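Local coordinates for bacterial Pleckstrin homology domain-containing protein (Shewanella loihica PV-4, PDB 3DCX), which is of unknown function but adopts a bacterial pleckstrin homology fold and assembles as five copies of the same chain, at residues His60-Tyr64 against Lys65-His69; Val38-Lys42 against Arg43-Ile47; Lys101-Val105 against Val106-Lys110. All blocks are in the same frame, centred on the assembly; numbering follows the deposited sequence.

Interaction 1. Residues His60-Tyr64 against Lys65-His69; sequences HSVPY and KAITH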
loop_
_atom_site.group_PDB
_atom_site.type_symbol
_atom_site.label_atom_id
_atom_site.label_comp_id
_atom_site.label_asym_id
_atom_site.label_seq_id
_atom_site.Cartn_x
_atom_site.Cartn_y
_atom_site.Cartn_z
ATOM N N HIS A 60 0.173 -1.960 20.621
ATOM C CA HIS A 60 -0.100 -1.709 19.225
ATOM C C HIS A 60 1.027 -0.838 18.670
ATOM O O HIS A 60 1.199 0.319 19.078
ATOM C CB HIS A 60 -1.462 -1.032 19.091
ATOM C CG HIS A 60 -1.926 -0.883 17.681
ATOM N ND1 HIS A 60 -2.959 -0.047 17.331
ATOM C CD2 HIS A 60 -1.450 -1.398 16.525
ATOM C CE1 HIS A 60 -3.127 -0.088 16.018
ATOM N NE2 HIS A 60 -2.220 -0.900 15.506
ATOM N N SER A 61 1.796 -1.398 17.743
ATOM C CA SER A 61 2.844 -0.645 17.024
ATOM C C SER A 61 2.323 -0.033 15.733
ATOM O O SER A 61 1.790 -0.744 14.850
ATOM C CB SER A 61 4.038 -1.540 16.709
ATOM O OG SER A 61 4.617 -2.052 17.899
ATOM N N VAL A 62 2.472 1.288 15.626
ATOM C CA VAL A 62 2.141 2.005 14.411
ATOM C C VAL A 62 3.405 2.627 13.836
ATOM O O VAL A 62 3.821 3.696 14.305
ATOM C CB VAL A 62 1.077 3.074 14.623
ATOM C CG1 VAL A 62 0.597 3.570 13.235
ATOM C CG2 VAL A 62 -0.072 2.502 15.428
ATOM N N PRO A 63 4.033 1.952 12.857
ATOM C CA PRO A 63 5.184 2.567 12.210
ATOM C C PRO A 63 4.747 3.866 11.564
ATOM O O PRO A 63 3.606 3.988 11.103
ATOM C CB PRO A 63 5.622 1.526 11.168
ATOM C CG PRO A 63 5.015 0.236 11.637
ATOM C CD PRO A 63 3.738 0.624 12.295
ATOM N N TYR A 64 5.639 4.838 11.537
ATOM C CA TYR A 64 5.290 6.139 10.998
ATOM C C TYR A 64 4.911 6.022 9.539
ATOM O O TYR A 64 4.051 6.745 9.065
ATOM C CB TYR A 64 6.430 7.123 11.194
ATOM C CG TYR A 64 6.640 7.495 12.634
ATOM C CD1 TYR A 64 5.764 8.346 13.301
ATOM C CD2 TYR A 64 7.724 7.005 13.331
ATOM C CE1 TYR A 64 5.978 8.704 14.644
ATOM C CE2 TYR A 64 7.936 7.338 14.676
ATOM C CZ TYR A 64 7.067 8.184 15.328
ATOM O OH TYR A 64 7.317 8.507 16.657
ATOM N N LYS A 65 5.513 5.067 8.835
ATOM C CA LYS A 65 5.236 4.887 7.397
ATOM C C LYS A 65 3.804 4.410 7.113
ATOM O O LYS A 65 3.336 4.505 5.987
ATOM C CB LYS A 65 6.290 3.986 6.745
ATOM C CG LYS A 65 6.427 2.617 7.371
ATOM C CD LYS A 65 7.867 2.071 7.346
ATOM C CE LYS A 65 7.975 0.728 8.123
ATOM N NZ LYS A 65 6.971 -0.288 7.688
ATOM N N ALA A 66 3.098 3.953 8.147
ATOM C CA ALA A 66 1.683 3.537 8.029
ATOM C C ALA A 66 0.718 4.706 8.212
ATOM O O ALA A 66 -0.489 4.576 7.971
ATOM C CB ALA A 66 1.374 2.472 9.069
ATOM N N ILE A 67 1.226 5.833 8.701
ATOM C CA ILE A 67 0.404 7.019 8.926
ATOM C C ILE A 67 0.333 7.742 7.594
ATOM O O ILE A 67 1.287 8.406 7.174
ATOM C CB ILE A 67 0.980 7.953 10.017
ATOM C CG1 ILE A 67 1.165 7.226 11.343
ATOM C CG2 ILE A 67 0.068 9.104 10.237
ATOM C CD1 ILE A 67 1.954 8.018 12.362
ATOM N N THR A 68 -0.787 7.607 6.914
ATOM C CA THR A 68 -0.917 8.090 5.539
ATOM C C THR A 68 -1.249 9.584 5.483
ATOM O O THR A 68 -0.956 10.283 4.502
ATOM C CB THR A 68 -1.998 7.293 4.817
ATOM O OG1 THR A 68 -3.221 7.424 5.542
ATOM C CG2 THR A 68 -1.606 5.800 4.754
ATOM N N HIS A 69 -1.890 10.066 6.533
ATOM C CA HIS A 69 -2.161 11.482 6.714
ATOM C C HIS A 69 -2.614 11.707 8.152
ATOM O O HIS A 69 -2.882 10.753 8.904
ATOM C CB HIS A 69 -3.127 12.057 5.648
ATOM C CG HIS A 69 -4.483 11.415 5.559
ATOM N ND1 HIS A 69 -5.652 12.144 5.658
ATOM C CD2 HIS A 69 -4.863 10.143 5.295
ATOM C CE1 HIS A 69 -6.682 11.337 5.510
ATOM N NE2 HIS A 69 -6.230 10.117 5.292
#
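Tyr64 and Ile67 run alongside each other, the ring atom Tyr64 CD1 being 3.9 Å from Ile67 CD1. They form the apolar centre of a short 3-10 turn that carries this pleckstrin homology fold from strand 56-63, the last strand of the five-stranded sheet within this chain, into strand 67-73 of the three-stranded one. The Ile67 methyl reaches the ring obliquely, and beyond the turn the same ring meets that of Phe115 in helix 105-116. Val62 comes at Ile67 crosswise, its CG1 at 4.2 Å from Ile67 CG1. The other branch of this valine serves a different neighbour: Val62 CG2 sits over the centre of one face of the His60 ring. Pro63 points toward the residues of the turn that follow it, its CB 3.9 Å from Lys65 CE. Lys65 CG lies between its own backbone N and carbonyl carbon (chi1 57°), and bends at chi2 and chi4 curl the chain back along the proline; its NZ is hydrogen-bonded to Ser116 O of the second subunit. At the other polar ends, Tyr64 OH bonds to Thr40 O, and His60 NE2 to His69 ND1 of the second subunit, whose strand continues the sheet past His60 and Ser61. Two successive i to i+3 backbone bonds hold the bend itself. Ala66 N donates to Pro63 O at 3.0 Å, and Ile67 N to Tyr64 O at 3.0 Å. Both donors stand well above the carbonyl planes, 55° and 57° out of them, as the tight winding imposes. Ala66 CB also lies close, 3.4 Å from Pro63 O.

Interaction 2. Residues Val38-Lys42 against Arg43-Ile47; sequences VFTNK and RLILI
Thr40 and Arg43 close a two-residue hairpin turn through Asn41 and Lys42, gripping each other by two bonds. Thr40 N donates to Arg43 O at 2.9 Å. In return Arg43 N donates to the side chain, 3.0 Å from Thr40 OG1. A chi1 of 90° turns the hydroxyl in over the turn, toward this amide and the one before it. Lys42 N also donates to Thr40 OG1, at 2.9 Å, making an ST turn, and Glu24 OE2 is a further partner of this oxygen. The Arg43 chain runs extended from CG to NE and brings NH2 into a salt bridge with Glu24, while Ile45 CD1 lies 3.7 Å above the guanidinium plane, toward its rim. Farther from the turn, Val38 and Ile45 form an antiparallel hydrogen-bonded pair, with Val38 N to Ile45 O and Ile45 N to Val38 O both 2.9 Å. The Thr40 and Ile45 side chains meet nearly at right angles, Thr40 CG2 3.9 Å from Ile45 CD1. On the sheet face away from Val38 and Ile45, the non-hydrogen-bonded pair Phe39 and Leu44 packs flank to flank, Leu44 CD2 meeting the ring obliquely, 3.3 Å from Phe39 CD2. That face looks to helix 105-116, whose Thr111 and Ile112 touch Phe39, while strand 26-32 runs beside Val38, with Leu26 and Ala29 against its side chain.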
loop_
_atom_site.group_PDB
_atom_site.type_symbol
_atom_site.label_atom_id
_atom_site.label_comp_id
_atom_site.label_asym_id
_atom_site.label_seq_id
_atom_site.Cartn_x
_atom_site.Cartn_y
_atom_site.Cartn_z
ATOM N N VAL A 38 3.677 6.055 23.213
ATOM C CA VAL A 38 5.132 6.133 23.137
ATOM C C VAL A 38 5.545 6.479 21.715
ATOM O O VAL A 38 5.058 5.867 20.766
ATOM C CB VAL A 38 5.761 4.823 23.608
ATOM C CG1 VAL A 38 7.310 4.879 23.528
ATOM C CG2 VAL A 38 5.288 4.534 25.023
ATOM N N PHE A 39 6.367 7.509 21.582
ATOM C CA PHE A 39 6.971 7.857 20.292
ATOM C C PHE A 39 8.381 7.353 20.270
ATOM O O PHE A 39 9.210 7.795 21.065
ATOM C CB PHE A 39 7.021 9.366 20.067
ATOM C CG PHE A 39 5.692 10.015 20.017
ATOM C CD1 PHE A 39 4.980 10.268 21.198
ATOM C CD2 PHE A 39 5.150 10.412 18.803
ATOM C CE1 PHE A 39 3.731 10.883 21.152
ATOM C CE2 PHE A 39 3.900 11.031 18.743
ATOM C CZ PHE A 39 3.196 11.268 19.907
ATOM N N THR A 40 8.667 6.427 19.365
ATOM C CA THR A 40 10.041 6.047 19.108
ATOM C C THR A 40 10.525 6.748 17.826
ATOM O O THR A 40 9.813 7.567 17.244
ATOM C CB THR A 40 10.197 4.540 19.047
ATOM O OG1 THR A 40 10.001 4.069 17.693
ATOM C CG2 THR A 40 9.247 3.866 20.050
ATOM N N ASN A 41 11.747 6.472 17.400
ATOM C CA ASN A 41 12.171 6.967 16.089
ATOM C C ASN A 41 11.645 6.142 14.883
ATOM O O ASN A 41 11.908 6.496 13.744
ATOM C CB ASN A 41 13.691 7.149 16.014
ATOM C CG ASN A 41 14.451 5.885 16.192
ATOM O OD1 ASN A 41 13.944 4.876 16.687
ATOM N ND2 ASN A 41 15.705 5.925 15.797
ATOM N N LYS A 42 10.913 5.063 15.147
ATOM C CA LYS A 42 10.408 4.135 14.119
ATOM C C LYS A 42 8.887 3.944 14.125
ATOM O O LYS A 42 8.299 3.535 13.124
ATOM C CB LYS A 42 11.017 2.768 14.345
ATOM C CG LYS A 42 12.515 2.724 14.418
ATOM C CD LYS A 42 13.143 2.783 13.075
ATOM C CE LYS A 42 14.616 2.434 13.165
ATOM N NZ LYS A 42 15.360 3.227 12.180
ATOM N N ARG A 43 8.259 4.172 15.265
ATOM C CA ARG A 43 6.835 3.869 15.413
ATOM C C ARG A 43 6.237 4.561 16.611
ATOM O O ARG A 43 6.939 5.021 17.497
ATOM C CB ARG A 43 6.632 2.346 15.597
ATOM C CG ARG A 43 7.424 1.787 16.777
ATOM C CD ARG A 43 7.072 0.347 17.191
ATOM N NE ARG A 43 8.251 -0.241 17.851
ATOM C CZ ARG A 43 8.358 -1.494 18.275
ATOM N NH1 ARG A 43 7.341 -2.354 18.185
ATOM N NH2 ARG A 43 9.503 -1.903 18.811
ATOM N N LEU A 44 4.913 4.569 16.664
ATOM C CA LEU A 44 4.219 4.773 17.914
ATOM C C LEU A 44 3.956 3.396 18.504
ATOM O O LEU A 44 3.651 2.446 17.765
ATOM C CB LEU A 44 2.899 5.479 17.704
ATOM C CG LEU A 44 2.892 6.686 16.768
ATOM C CD1 LEU A 44 1.440 7.099 16.536
ATOM C CD2 LEU A 44 3.718 7.837 17.308
ATOM N N ILE A 45 4.091 3.294 19.825
ATOM C CA ILE A 45 3.628 2.153 20.592
ATOM C C ILE A 45 2.470 2.632 21.476
ATOM O O ILE A 45 2.611 3.566 22.292
ATOM C CB ILE A 45 4.752 1.494 21.414
ATOM C CG1 ILE A 45 5.945 1.171 20.518
ATOM C CG2 ILE A 45 4.244 0.160 22.087
ATOM C CD1 ILE A 45 7.225 0.749 21.294
ATOM N N LEU A 46 1.300 2.034 21.277
ATOM C CA LEU A 46 0.148 2.383 22.065
ATOM C C LEU A 46 -0.092 1.229 23.024
ATOM O O LEU A 46 -0.385 0.110 22.604
ATOM C CB LEU A 46 -1.080 2.657 21.187
ATOM C CG LEU A 46 -0.930 3.491 19.906
ATOM C CD1 LEU A 46 -2.296 3.975 19.484
ATOM C CD2 LEU A 46 0.020 4.655 20.073
ATOM N N ILE A 47 0.095 1.506 24.307
ATOM C CA ILE A 47 -0.064 0.514 25.374
ATOM C C ILE A 47 -1.377 0.739 26.115
ATOM O O ILE A 47 -1.511 1.708 26.872
ATOM C CB ILE A 47 1.099 0.591 26.370
ATOM C CG1 ILE A 47 2.437 0.405 25.633
ATOM C CG2 ILE A 47 0.898 -0.453 27.494
ATOM C CD1 ILE A 47 3.680 0.511 26.503
#

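Interaction 3. Residues Lys101-Val105 against Val106-Lys110; sequences KGTDV and VGIQK
A chi1 of -169° swings the Asp104 carboxylate away from its own N and over the first turn of helix 105-116, where Asp104 OD1 accepts from Gly107 N at 3.2 Å. The amide comes from above the carboxylate plane, 82° out of it. A chi1 of -66° sends the extended Gln109 side chain back along the helix toward Val105, and Gln109 NE2 donates to Val105 O at 3.0 Å. Gln109 N donates to the same Val105 O, at 3.2 Å, from the opposite face of the carbonyl, and two bonds from one residue thus hold this oxygen. Val105 CG1 lies alongside, 3.3 Å from Gln109 NE2, which also bonds to a bound methylpentanediol. Replacing Gln109 by an alanine removes the amide, which would probably cost Val105 O its second donor and Val105 CG1 its neighbour. Ile108 N meets Asp104 O at 2.7 Å in an almost straight bond, while Ile108 CD1 packs 3.7 Å from Thr103 CB. Together these bonds make a helix N-terminus with Asp104 as the N-cap, starting the C-terminal helix of the pleckstrin homology fold.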
loop_
_atom_site.group_PDB
_atom_site.type_symbol
_atom_site.label_atom_id
_atom_site.label_comp_id
_atom_site.label_asym_id
_atom_site.label_seq_id
_atom_site.Cartn_x
_atom_site.Cartn_y
_atom_site.Cartn_z
ATOM N N LYS A 101 -3.864 18.461 28.349
ATOM C CA LYS A 101 -3.020 19.399 29.087
ATOM C C LYS A 101 -1.885 18.624 29.772
ATOM O O LYS A 101 -2.094 17.561 30.379
ATOM C CB LYS A 101 -3.840 20.220 30.083
ATOM C CG LYS A 101 -4.713 21.260 29.384
ATOM C CD LYS A 101 -5.699 21.907 30.326
ATOM C CE LYS A 101 -6.665 22.810 29.571
ATOM N NZ LYS A 101 -7.480 22.042 28.577
ATOM N N GLY A 102 -0.678 19.153 29.617
ATOM C CA GLY A 102 0.523 18.426 29.964
ATOM C C GLY A 102 1.301 17.877 28.769
ATOM O O GLY A 102 2.466 17.489 28.920
ATOM N N THR A 103 0.684 17.796 27.588
ATOM C CA THR A 103 1.416 17.304 26.409
ATOM C C THR A 103 2.127 18.479 25.721
ATOM O O THR A 103 1.698 19.630 25.822
ATOM C CB THR A 103 0.518 16.517 25.391
ATOM O OG1 THR A 103 -0.508 17.356 24.875
ATOM C CG2 THR A 103 -0.115 15.241 26.018
ATOM N N ASP A 104 3.248 18.196 25.068
ATOM C CA ASP A 104 3.893 19.175 24.190
ATOM C C ASP A 104 3.190 19.089 22.839
ATOM O O ASP A 104 3.561 18.292 21.966
ATOM C CB ASP A 104 5.376 18.859 24.041
ATOM C CG ASP A 104 6.159 19.981 23.368
ATOM O OD1 ASP A 104 5.572 21.019 22.989
ATOM O OD2 ASP A 104 7.388 19.816 23.223
ATOM N N VAL A 105 2.144 19.893 22.680
ATOM C CA VAL A 105 1.293 19.782 21.495
ATOM C C VAL A 105 2.102 20.035 20.225
ATOM O O VAL A 105 1.992 19.295 19.254
ATOM C CB VAL A 105 0.074 20.715 21.613
ATOM C CG1 VAL A 105 -0.567 20.981 20.247
ATOM C CG2 VAL A 105 -0.900 20.103 22.562
ATOM N N VAL A 106 2.924 21.080 20.242
ATOM C CA VAL A 106 3.804 21.395 19.105
ATOM C C VAL A 106 4.909 20.336 18.920
ATOM O O VAL A 106 5.221 19.946 17.798
ATOM C CB VAL A 106 4.412 22.817 19.236
ATOM C CG1 VAL A 106 5.607 22.986 18.292
ATOM C CG2 VAL A 106 3.347 23.882 18.973
ATOM N N GLY A 107 5.477 19.842 20.018
ATOM C CA GLY A 107 6.538 18.806 19.948
ATOM C C GLY A 107 6.044 17.466 19.424
ATOM O O GLY A 107 6.695 16.806 18.616
ATOM N N ILE A 108 4.866 17.071 19.882
ATOM C CA ILE A 108 4.164 15.937 19.316
ATOM C C ILE A 108 4.067 16.089 17.797
ATOM O O ILE A 108 4.421 15.205 17.049
ATOM C CB ILE A 108 2.749 15.777 19.978
ATOM C CG1 ILE A 108 2.912 15.076 21.337
ATOM C CG2 ILE A 108 1.785 15.023 19.046
ATOM C CD1 ILE A 108 1.628 15.056 22.170
ATOM N N GLN A 109 3.588 17.229 17.340
ATOM C CA GLN A 109 3.383 17.417 15.908
ATOM C C GLN A 109 4.718 17.416 15.158
ATOM O O GLN A 109 4.803 16.926 14.016
ATOM C CB GLN A 109 2.658 18.730 15.666
ATOM C CG GLN A 109 1.240 18.762 16.205
ATOM C CD GLN A 109 0.631 20.111 16.030
ATOM O OE1 GLN A 109 0.226 20.473 14.930
ATOM N NE2 GLN A 109 0.597 20.892 17.107
ATOM N N LYS A 110 5.742 17.999 15.786
ATOM C CA LYS A 110 7.075 18.098 15.187
ATOM C C LYS A 110 7.690 16.710 15.062
ATOM O O LYS A 110 8.288 16.387 14.047
ATOM C CB LYS A 110 7.975 19.004 16.037
ATOM C CG LYS A 110 9.302 19.387 15.384
ATOM C CD LYS A 110 10.030 20.447 16.210
ATOM C CE LYS A 110 11.096 21.216 15.410
ATOM N NZ LYS A 110 12.071 20.326 14.717
#

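Interactions 1 and 2 adjoin, their centres 9 Å apart. Strands 43-50 and 56-63 are neighbours in one sheet, with Val62 N 2.7 Å from Leu44 O, and Tyr64 OH is 2.7 Å from Thr40 O, which ties the 3-10 turn to the hairpin end. Interaction 3 touches the hairpin by packing, Phe39 CZ lying 4.1 Å from Ile108 CG1. It stays apart from interaction 1, the nearest atoms being about 7 Å away. Helix 105-116, which interaction 3 starts, reaches the hairpin through Ile108 and Tyr64 through Phe115. The side chains of Phe39 and Gln109 come within about 4 Å and about 3 Å of bound methylpentanediol, probably from the crystallisation liquor.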